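Local coordinates for protein 4-aminobutyrate transaminase (Acinetobacter baumannii, PDB 6WOP) that probably transfers the amino group of 4-aminobutyrate to 2-oxoglutarate, using pyridoxal 5'-phosphate as cofactor, at residues A[97-102]-A[251-256]; A[215-220]-A[351-356]; A[234-239]-A[262-267]. All blocks are in the same frame, centred on the assembly; numbering follows the deposited sequence.

Contact 1. Residues A[97-102]-A[251-256]; sequences RAPIAG and KLFAMN
Pro99 and Phe253 lead a loop-to-loop contact, apolar at its middle and bridged by water along one side, where the chain leaving helix 85-97 meets the connection between strands 236-240 and 264-267. The proline, centre of an inverse gamma turn, turns its ring into the other loop. Its CD lies 3.6 Å from Phe253 CD2, approaching the aromatic ring obliquely, and Ala98 CA comes in obliquely too, 3.8 Å from Phe253 CE2. The next ring atom meets a second residue: Pro99 CG is 3.9 Å from Met255 CB, while the methionine chain beyond bends away. Asn256 brings its amide across the proline at about a right angle, with ND2 3.7 Å from Pro99 CB. On the helix side, Leu252 CD2 rests against the extended aliphatic part of Arg97, 3.8 Å from its CB, and the guanidinium runs on to a salt bridge with Glu317 and a bond to Arg93 O.

No direct hydrogen bond joins the loops. Two waters do so instead, both donating to Arg97 O: one, at 2.6 Å from that oxygen, also donates to Asn256 OD1, and the other accepts from Asn256 ND2 at 2.9 Å. The amide is thus held at both ends. With Asn256 CG beside its own backbone N (chi1 -77°), OD1 accepts a hydrogen bond from Phe253 N at 3.1 Å (155° at the hydrogen); the same oxygen lies at the edge of the Phe253 ring, in its plane, while Asn256 N bonds to Phe253 O. The contact thus joins the exit of helix 85-97 to the 3-10-containing connection between strands 236-240 and 264-267, both in the large, pyridoxal-phosphate-binding domain of fold type I, the fold of class-III aminotransferases.

Contact 2. Residues A[215-220]-A[351-356]; sequences FNVVPA and RALGSM
Phe215 and Arg351 bring their backbones to 6.6 Å between CA atoms, and Val217 and Leu353 to 7.0 Å, so that the two segments run past each other without any backbone hydrogen bond between them. One side is a G1 beta bulge, Phe215 and Asn216 together facing Gln210 in the small hairpin 209-217; the other is the beta hairpin of strands 347-353 and 356-361, closed by a type II' turn from Leu353 to Met356.

Arg351 bends at chi3 (-77°), which folds its NE back to Phe215 O. That hydrogen bond is weak, 3.2 Å long and bent to 126° at the hydrogen, although the oxygen lies in the guanidinium plane, at its edge. Asn216 OD1 sits over a face of the same group without bonding to it; the Asn216 amide finds its partner in Gln210, and Arg351 forms salt bridges with Glu360 and Asp349. Val217 crosses Leu353 at about a right angle, CG2 lying 3.8 Å from Leu353 CB. Met356 covers the Phe215 ring in a Met-aromatic and CH-pi contact: CG is 3.9 Å from the centroid, displaced toward the rim, and SD stands farther out, 4.9 Å from that centroid and only 8° off the ring normal.

Contact 3. Residues A[234-239]-A[262-267]; sequences GILLVA and ADLITM
Parallel neighbouring strands in the central sheet of the large domain meet here: Val238 pairs with Leu264 and Ala239 with Ile265. Ala239 N donates to Leu264 O at 2.9 Å, and one step on Thr266 N donates to Ala239 O at 3.0 Å. Before the second strand begins, Asp263 takes over the pairing. Its N gives a 2.8 Å bond to Leu237 O, which also takes a weak one from Leu264 N. Its CB-CG bond turns away from the carbonyl carbon (chi1 -62°), swinging the carboxylate back until OD2 meets Leu237 N at 2.8 Å. This bond is almost straight, 174° at the hydrogen, and uses the anti lone pair.

The sheet has the strand order 1-7-6-5-4-2-3 of fold type I enzymes, and these are its strands 5 and 6, joined without an alpha-helix. Arg227 and Arg283 form salt bridges to OD2 and OD1 of Asp263, probably keeping the buried carboxylate ionised. Leu236 crosses it at about a right angle, CD2 lying 3.6 Å from Asp263 CG. On the sheet face turned to helix 112-127, Val238 CG2 approaches Leu264 CD1 at 4.0 Å; on the reverse, the methyls of Ala239 and Ala262 pack at 3.9 Å.

Along the chain the six segments come as 97-102, 215-220, 234-239, 251-256, 262-267 and 351-356. Contacts 1 and 3 interlock: loop 251-256 belongs to the connection between the two strands of contact 3, and their centres lie 11 Å apart. They touch, Met255 CG packing on Ala239 CB and Pro99 CG on Ile265 CD1, so contact 1 packs on that part of the large-domain sheet. Contact 2 touches neither; its centre is 16 Å from that of contact 1, with nearest atoms about 5 Å apart, and 19 Å from that of contact 3. It sets the hairpin after strand 201-206 against strand 347-353, outermost within this chain in the other seven-stranded sheet, probably the small domain's.

Contact 1. Residues A[97-102]-A[251-256]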
loop_
_atom_site.group_PDB
_atom_site.type_symbol
_atom_site.label_atom_id
_atom_site.label_comp_id
_atom_site.label_asym_id
_atom_site.label_seq_id
_atom_site.Cartn_x
_atom_site.Cartn_y
_atom_site.Cartn_z
ATOM N N ARG A 97 -37.927 -3.301 -1.655
ATOM C CA ARG A 97 -37.864 -3.070 -3.088
ATOM C C ARG A 97 -36.582 -3.543 -3.767
ATOM O O ARG A 97 -36.572 -3.720 -5.001
ATOM C CB ARG A 97 -38.023 -1.583 -3.322
ATOM C CG ARG A 97 -39.439 -1.096 -3.003
ATOM C CD ARG A 97 -39.512 0.459 -2.901
ATOM N NE ARG A 97 -40.915 0.933 -2.819
ATOM C CZ ARG A 97 -41.674 0.769 -1.727
ATOM N NH1 ARG A 97 -41.143 0.196 -0.633
ATOM N NH2 ARG A 97 -42.967 1.167 -1.704
ATOM N N ALA A 98 -35.520 -3.726 -3.025
ATOM C CA ALA A 98 -34.199 -3.940 -3.639
ATOM C C ALA A 98 -34.076 -5.372 -4.141
ATOM O O ALA A 98 -34.560 -6.295 -3.494
ATOM C CB ALA A 98 -33.089 -3.692 -2.621
ATOM N N PRO A 99 -33.406 -5.589 -5.262
ATOM C CA PRO A 99 -33.257 -6.972 -5.769
ATOM C C PRO A 99 -32.108 -7.723 -5.086
ATOM O O PRO A 99 -31.012 -7.869 -5.606
ATOM C CB PRO A 99 -32.994 -6.762 -7.269
ATOM C CG PRO A 99 -32.454 -5.355 -7.381
ATOM C CD PRO A 99 -33.106 -4.547 -6.274
ATOM N N ILE A 100 -32.397 -8.264 -3.913
ATOM C CA ILE A 100 -31.440 -8.927 -3.025
ATOM C C ILE A 100 -32.018 -10.308 -2.736
ATOM O O ILE A 100 -33.216 -10.437 -2.474
ATOM C CB ILE A 100 -31.235 -8.143 -1.700
ATOM C CG1 ILE A 100 -30.530 -6.777 -1.945
ATOM C CG2 ILE A 100 -30.501 -9.049 -0.604
ATOM C CD1 ILE A 100 -29.096 -6.955 -2.570
ATOM N N ALA A 101 -31.177 -11.320 -2.745
ATOM C CA ALA A 101 -31.633 -12.680 -2.477
ATOM C C ALA A 101 -31.744 -12.891 -0.968
ATOM O O ALA A 101 -30.739 -12.801 -0.249
ATOM C CB ALA A 101 -30.669 -13.695 -3.104
ATOM N N GLY A 102 -32.961 -13.208 -0.493
ATOM C CA GLY A 102 -33.184 -13.473 0.913
ATOM C C GLY A 102 -33.403 -12.158 1.637
ATOM O O GLY A 102 -33.488 -11.127 0.985
ATOM N N LYS A 251 -36.941 0.851 -14.517
ATOM C CA LYS A 251 -37.328 0.062 -13.350
ATOM C C LYS A 251 -36.640 0.741 -12.184
ATOM O O LYS A 251 -35.793 1.607 -12.398
ATOM C CB LYS A 251 -36.925 -1.427 -13.463
ATOM C CG LYS A 251 -37.638 -2.165 -14.655
ATOM C CD LYS A 251 -37.215 -3.654 -14.669
ATOM C CE LYS A 251 -37.892 -4.454 -15.750
ATOM N NZ LYS A 251 -39.367 -4.399 -15.542
ATOM N N LEU A 252 -36.988 0.381 -10.942
ATOM C CA LEU A 252 -36.480 1.199 -9.839
ATOM C C LEU A 252 -34.957 1.156 -9.800
ATOM O O LEU A 252 -34.280 2.201 -9.759
ATOM C CB LEU A 252 -37.075 0.730 -8.532
ATOM C CG LEU A 252 -36.765 1.604 -7.309
ATOM C CD1 LEU A 252 -37.336 3.023 -7.513
ATOM C CD2 LEU A 252 -37.319 0.943 -6.053
ATOM N N PHE A 253 -34.389 -0.050 -9.883
ATOM C CA PHE A 253 -32.940 -0.281 -9.963
ATOM C C PHE A 253 -32.601 -0.845 -11.339
ATOM O O PHE A 253 -33.343 -1.673 -11.870
ATOM C CB PHE A 253 -32.486 -1.306 -8.934
ATOM C CG PHE A 253 -32.578 -0.791 -7.502
ATOM C CD1 PHE A 253 -31.582 -0.002 -6.989
ATOM C CD2 PHE A 253 -33.687 -1.074 -6.730
ATOM C CE1 PHE A 253 -31.690 0.516 -5.693
ATOM C CE2 PHE A 253 -33.791 -0.570 -5.429
ATOM C CZ PHE A 253 -32.786 0.215 -4.924
ATOM N N ALA A 254 -31.466 -0.444 -11.906
ATOM C CA ALA A 254 -31.069 -1.081 -13.165
ATOM C C ALA A 254 -30.952 -2.594 -12.995
ATOM O O ALA A 254 -31.233 -3.348 -13.921
ATOM C CB ALA A 254 -29.731 -0.504 -13.621
ATOM N N MET A 255 -30.550 -3.054 -11.811
ATOM C CA MET A 255 -30.392 -4.494 -11.588
ATOM C C MET A 255 -31.732 -5.196 -11.684
ATOM O O MET A 255 -31.785 -6.414 -11.885
ATOM C CB MET A 255 -29.770 -4.732 -10.205
ATOM C CG MET A 255 -28.287 -4.405 -10.075
ATOM S SD MET A 255 -27.291 -5.340 -11.267
ATOM C CE MET A 255 -27.623 -7.016 -10.685
ATOM N N ASN A 256 -32.847 -4.440 -11.602
ATOM C CA ASN A 256 -34.150 -5.088 -11.771
ATOM C C ASN A 256 -34.378 -5.610 -13.165
ATOM O O ASN A 256 -35.308 -6.394 -13.357
ATOM C CB ASN A 256 -35.305 -4.142 -11.440
ATOM C CG ASN A 256 -35.482 -3.971 -9.940
ATOM O OD1 ASN A 256 -35.574 -2.857 -9.422
ATOM N ND2 ASN A 256 -35.640 -5.095 -9.246
HETATM O O HOH W 1 -37.450 -2.592 -7.141
HETATM O O HOH W 2 -36.655 -6.045 -6.747
#

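Contact 2. Residues A[215-220]-A[351-356]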
loop_
_atom_site.group_PDB
_atom_site.type_symbol
_atom_site.label_atom_id
_atom_site.label_comp_id
_atom_site.label_asym_id
_atom_site.label_seq_id
_atom_site.Cartn_x
_atom_site.Cartn_y
_atom_site.Cartn_z
ATOM N N PHE A 215 -22.425 5.772 -20.354
ATOM C CA PHE A 215 -23.696 5.071 -20.411
ATOM C C PHE A 215 -23.566 3.781 -21.204
ATOM O O PHE A 215 -24.193 3.605 -22.237
ATOM C CB PHE A 215 -24.808 5.963 -21.013
ATOM C CG PHE A 215 -25.372 6.997 -20.037
ATOM C CD1 PHE A 215 -24.667 7.416 -18.970
ATOM C CD2 PHE A 215 -26.638 7.576 -20.266
ATOM C CE1 PHE A 215 -25.157 8.347 -18.080
ATOM C CE2 PHE A 215 -27.128 8.531 -19.369
ATOM C CZ PHE A 215 -26.371 8.906 -18.277
ATOM N N ASN A 216 -22.739 2.886 -20.682
ATOM C CA ASN A 216 -22.542 1.547 -21.199
ATOM C C ASN A 216 -23.397 0.569 -20.400
ATOM O O ASN A 216 -23.137 0.375 -19.197
ATOM C CB ASN A 216 -21.050 1.201 -21.035
ATOM C CG ASN A 216 -20.177 2.250 -21.727
ATOM O OD1 ASN A 216 -20.483 2.638 -22.859
ATOM N ND2 ASN A 216 -19.161 2.759 -21.041
ATOM N N VAL A 217 -24.317 -0.128 -21.086
ATOM C CA VAL A 217 -25.276 -1.021 -20.417
ATOM C C VAL A 217 -24.664 -2.416 -20.360
ATOM O O VAL A 217 -24.227 -2.935 -21.385
ATOM C CB VAL A 217 -26.634 -1.038 -21.151
ATOM C CG1 VAL A 217 -27.531 -2.049 -20.526
ATOM C CG2 VAL A 217 -27.272 0.330 -21.059
ATOM N N VAL A 218 -24.616 -3.009 -19.168
ATOM C CA VAL A 218 -23.934 -4.317 -19.018
ATOM C C VAL A 218 -24.760 -5.394 -19.707
ATOM O O VAL A 218 -25.983 -5.433 -19.532
ATOM C CB VAL A 218 -23.702 -4.658 -17.535
ATOM C CG1 VAL A 218 -24.985 -5.004 -16.765
ATOM C CG2 VAL A 218 -22.716 -5.844 -17.418
ATOM N N PRO A 219 -24.162 -6.257 -20.523
ATOM C CA PRO A 219 -24.938 -7.375 -21.063
ATOM C C PRO A 219 -25.328 -8.353 -19.962
ATOM O O PRO A 219 -24.539 -8.619 -19.051
ATOM C CB PRO A 219 -23.980 -8.020 -22.081
ATOM C CG PRO A 219 -23.025 -6.927 -22.470
ATOM C CD PRO A 219 -22.852 -6.088 -21.193
ATOM N N ALA A 220 -26.563 -8.892 -20.056
ATOM C CA ALA A 220 -27.008 -9.911 -19.096
ATOM C C ALA A 220 -26.012 -11.076 -19.001
ATOM O O ALA A 220 -25.758 -11.600 -17.910
ATOM C CB ALA A 220 -28.395 -10.471 -19.469
ATOM N N ARG A 351 -26.827 4.664 -27.082
ATOM C CA ARG A 351 -26.944 3.675 -26.016
ATOM C C ARG A 351 -28.107 4.050 -25.123
ATOM O O ARG A 351 -28.342 5.234 -24.889
ATOM C CB ARG A 351 -25.671 3.596 -25.179
ATOM C CG ARG A 351 -24.494 3.131 -26.061
ATOM C CD ARG A 351 -23.210 2.963 -25.269
ATOM N NE ARG A 351 -22.524 4.223 -24.928
ATOM C CZ ARG A 351 -21.652 4.869 -25.705
ATOM N NH1 ARG A 351 -21.349 4.417 -26.934
ATOM N NH2 ARG A 351 -21.089 5.986 -25.251
ATOM N N ALA A 352 -28.803 3.057 -24.575
ATOM C CA ALA A 352 -30.045 3.401 -23.869
ATOM C C ALA A 352 -30.474 2.262 -22.957
ATOM O O ALA A 352 -30.537 1.097 -23.385
ATOM C CB ALA A 352 -31.158 3.680 -24.856
ATOM N N LEU A 353 -30.794 2.593 -21.714
ATOM C CA LEU A 353 -31.652 1.725 -20.913
ATOM C C LEU A 353 -32.654 2.631 -20.207
ATOM O O LEU A 353 -32.238 3.474 -19.412
ATOM C CB LEU A 353 -30.839 0.909 -19.912
ATOM C CG LEU A 353 -31.709 -0.122 -19.189
ATOM C CD1 LEU A 353 -32.224 -1.148 -20.149
ATOM C CD2 LEU A 353 -30.892 -0.765 -18.062
ATOM N N GLY A 354 -33.947 2.536 -20.569
ATOM C CA GLY A 354 -34.907 3.438 -19.937
ATOM C C GLY A 354 -34.603 4.864 -20.364
ATOM O O GLY A 354 -34.497 5.173 -21.558
ATOM N N SER A 355 -34.436 5.741 -19.375
ATOM C CA SER A 355 -34.016 7.097 -19.713
ATOM C C SER A 355 -32.610 7.369 -19.216
ATOM O O SER A 355 -32.217 8.523 -19.098
ATOM C CB SER A 355 -35.004 8.146 -19.163
ATOM O OG SER A 355 -36.119 8.329 -20.072
ATOM N N MET A 356 -31.797 6.305 -19.150
ATOM C CA MET A 356 -30.348 6.438 -19.136
ATOM C C MET A 356 -29.916 6.286 -20.594
ATOM O O MET A 356 -29.665 5.167 -21.068
ATOM C CB MET A 356 -29.702 5.401 -18.222
ATOM C CG MET A 356 -28.677 5.999 -17.337
ATOM S SD MET A 356 -28.117 4.887 -16.095
ATOM C CE MET A 356 -26.585 5.703 -15.747
#

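Contact 3. Residues A[234-239]-A[262-267]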
loop_
_atom_site.group_PDB
_atom_site.type_symbol
_atom_site.label_atom_id
_atom_site.label_comp_id
_atom_site.label_asym_id
_atom_site.label_seq_id
_atom_site.Cartn_x
_atom_site.Cartn_y
_atom_site.Cartn_z
ATOM N N GLY A 234 -16.266 -17.352 -3.720
ATOM C CA GLY A 234 -16.630 -16.702 -2.482
ATOM C C GLY A 234 -16.456 -15.201 -2.514
ATOM O O GLY A 234 -16.356 -14.584 -1.459
ATOM N N ILE A 235 -16.422 -14.593 -3.697
ATOM C CA ILE A 235 -16.263 -13.145 -3.833
ATOM C C ILE A 235 -17.659 -12.504 -3.800
ATOM O O ILE A 235 -18.595 -13.077 -4.368
ATOM C CB ILE A 235 -15.540 -12.821 -5.156
ATOM C CG1 ILE A 235 -14.126 -13.477 -5.190
ATOM C CG2 ILE A 235 -15.477 -11.279 -5.380
ATOM C CD1 ILE A 235 -13.552 -13.526 -6.553
ATOM N N LEU A 236 -17.803 -11.296 -3.221
ATOM C CA LEU A 236 -19.087 -10.591 -3.341
ATOM C C LEU A 236 -19.250 -9.791 -4.631
ATOM O O LEU A 236 -18.318 -9.158 -5.125
ATOM C CB LEU A 236 -19.294 -9.612 -2.178
ATOM C CG LEU A 236 -19.346 -10.390 -0.854
ATOM C CD1 LEU A 236 -19.275 -9.389 0.301
ATOM C CD2 LEU A 236 -20.609 -11.331 -0.678
ATOM N N LEU A 237 -20.501 -9.710 -5.124
ATOM C CA LEU A 237 -20.776 -8.912 -6.309
ATOM C C LEU A 237 -21.484 -7.645 -5.848
ATOM O O LEU A 237 -22.504 -7.742 -5.175
ATOM C CB LEU A 237 -21.644 -9.689 -7.288
ATOM C CG LEU A 237 -22.043 -8.954 -8.594
ATOM C CD1 LEU A 237 -20.827 -8.558 -9.381
ATOM C CD2 LEU A 237 -22.934 -9.905 -9.486
ATOM N N VAL A 238 -20.939 -6.475 -6.182
ATOM C CA VAL A 238 -21.518 -5.195 -5.757
ATOM C C VAL A 238 -22.008 -4.444 -6.986
ATOM O O VAL A 238 -21.224 -4.185 -7.897
ATOM C CB VAL A 238 -20.488 -4.342 -5.022
ATOM C CG1 VAL A 238 -21.150 -2.998 -4.542
ATOM C CG2 VAL A 238 -19.930 -5.156 -3.820
ATOM N N ALA A 239 -23.273 -4.052 -7.007
ATOM C CA ALA A 239 -23.823 -3.217 -8.076
ATOM C C ALA A 239 -23.798 -1.776 -7.614
ATOM O O ALA A 239 -24.437 -1.455 -6.621
ATOM C CB ALA A 239 -25.276 -3.621 -8.377
ATOM N N ALA A 262 -27.041 -9.084 -7.228
ATOM C CA ALA A 262 -25.855 -8.636 -6.503
ATOM C C ALA A 262 -26.026 -8.886 -5.008
ATOM O O ALA A 262 -27.154 -8.973 -4.497
ATOM C CB ALA A 262 -25.663 -7.132 -6.730
ATOM N N ASP A 263 -24.896 -9.002 -4.293
ATOM C CA ASP A 263 -24.949 -9.193 -2.860
ATOM C C ASP A 263 -25.169 -7.881 -2.131
ATOM O O ASP A 263 -25.722 -7.883 -1.025
ATOM C CB ASP A 263 -23.616 -9.789 -2.362
ATOM C CG ASP A 263 -23.342 -11.142 -2.966
ATOM O OD1 ASP A 263 -23.953 -12.108 -2.465
ATOM O OD2 ASP A 263 -22.523 -11.238 -3.932
ATOM N N LEU A 264 -24.636 -6.787 -2.696
ATOM C CA LEU A 264 -24.702 -5.426 -2.169
ATOM C C LEU A 264 -25.062 -4.452 -3.288
ATOM O O LEU A 264 -24.592 -4.598 -4.430
ATOM C CB LEU A 264 -23.351 -4.993 -1.557
ATOM C CG LEU A 264 -22.873 -5.858 -0.408
ATOM C CD1 LEU A 264 -21.374 -5.710 -0.096
ATOM C CD2 LEU A 264 -23.669 -5.400 0.877
ATOM N N ILE A 265 -25.871 -3.431 -2.973
ATOM C CA ILE A 265 -26.210 -2.400 -3.954
ATOM C C ILE A 265 -25.981 -1.037 -3.327
ATOM O O ILE A 265 -26.436 -0.792 -2.201
ATOM C CB ILE A 265 -27.661 -2.534 -4.444
ATOM C CG1 ILE A 265 -27.872 -3.882 -5.116
ATOM C CG2 ILE A 265 -27.989 -1.404 -5.400
ATOM C CD1 ILE A 265 -29.343 -4.181 -5.466
ATOM N N THR A 266 -25.333 -0.119 -4.063
ATOM C CA THR A 266 -25.162 1.208 -3.500
ATOM C C THR A 266 -26.150 2.172 -4.149
ATOM O O THR A 266 -26.526 2.000 -5.315
ATOM C CB THR A 266 -23.731 1.724 -3.716
ATOM O OG1 THR A 266 -23.407 1.716 -5.110
ATOM C CG2 THR A 266 -22.730 0.837 -2.980
ATOM N N MET A 267 -26.513 3.222 -3.407
ATOM C CA MET A 267 -27.516 4.202 -3.843
ATOM C C MET A 267 -27.088 5.580 -3.408
ATOM O O MET A 267 -26.534 5.751 -2.321
ATOM C CB MET A 267 -28.899 3.949 -3.178
ATOM C CG MET A 267 -29.409 2.538 -3.351
ATOM S SD MET A 267 -30.735 2.201 -2.179
ATOM C CE MET A 267 -29.841 1.869 -0.633
#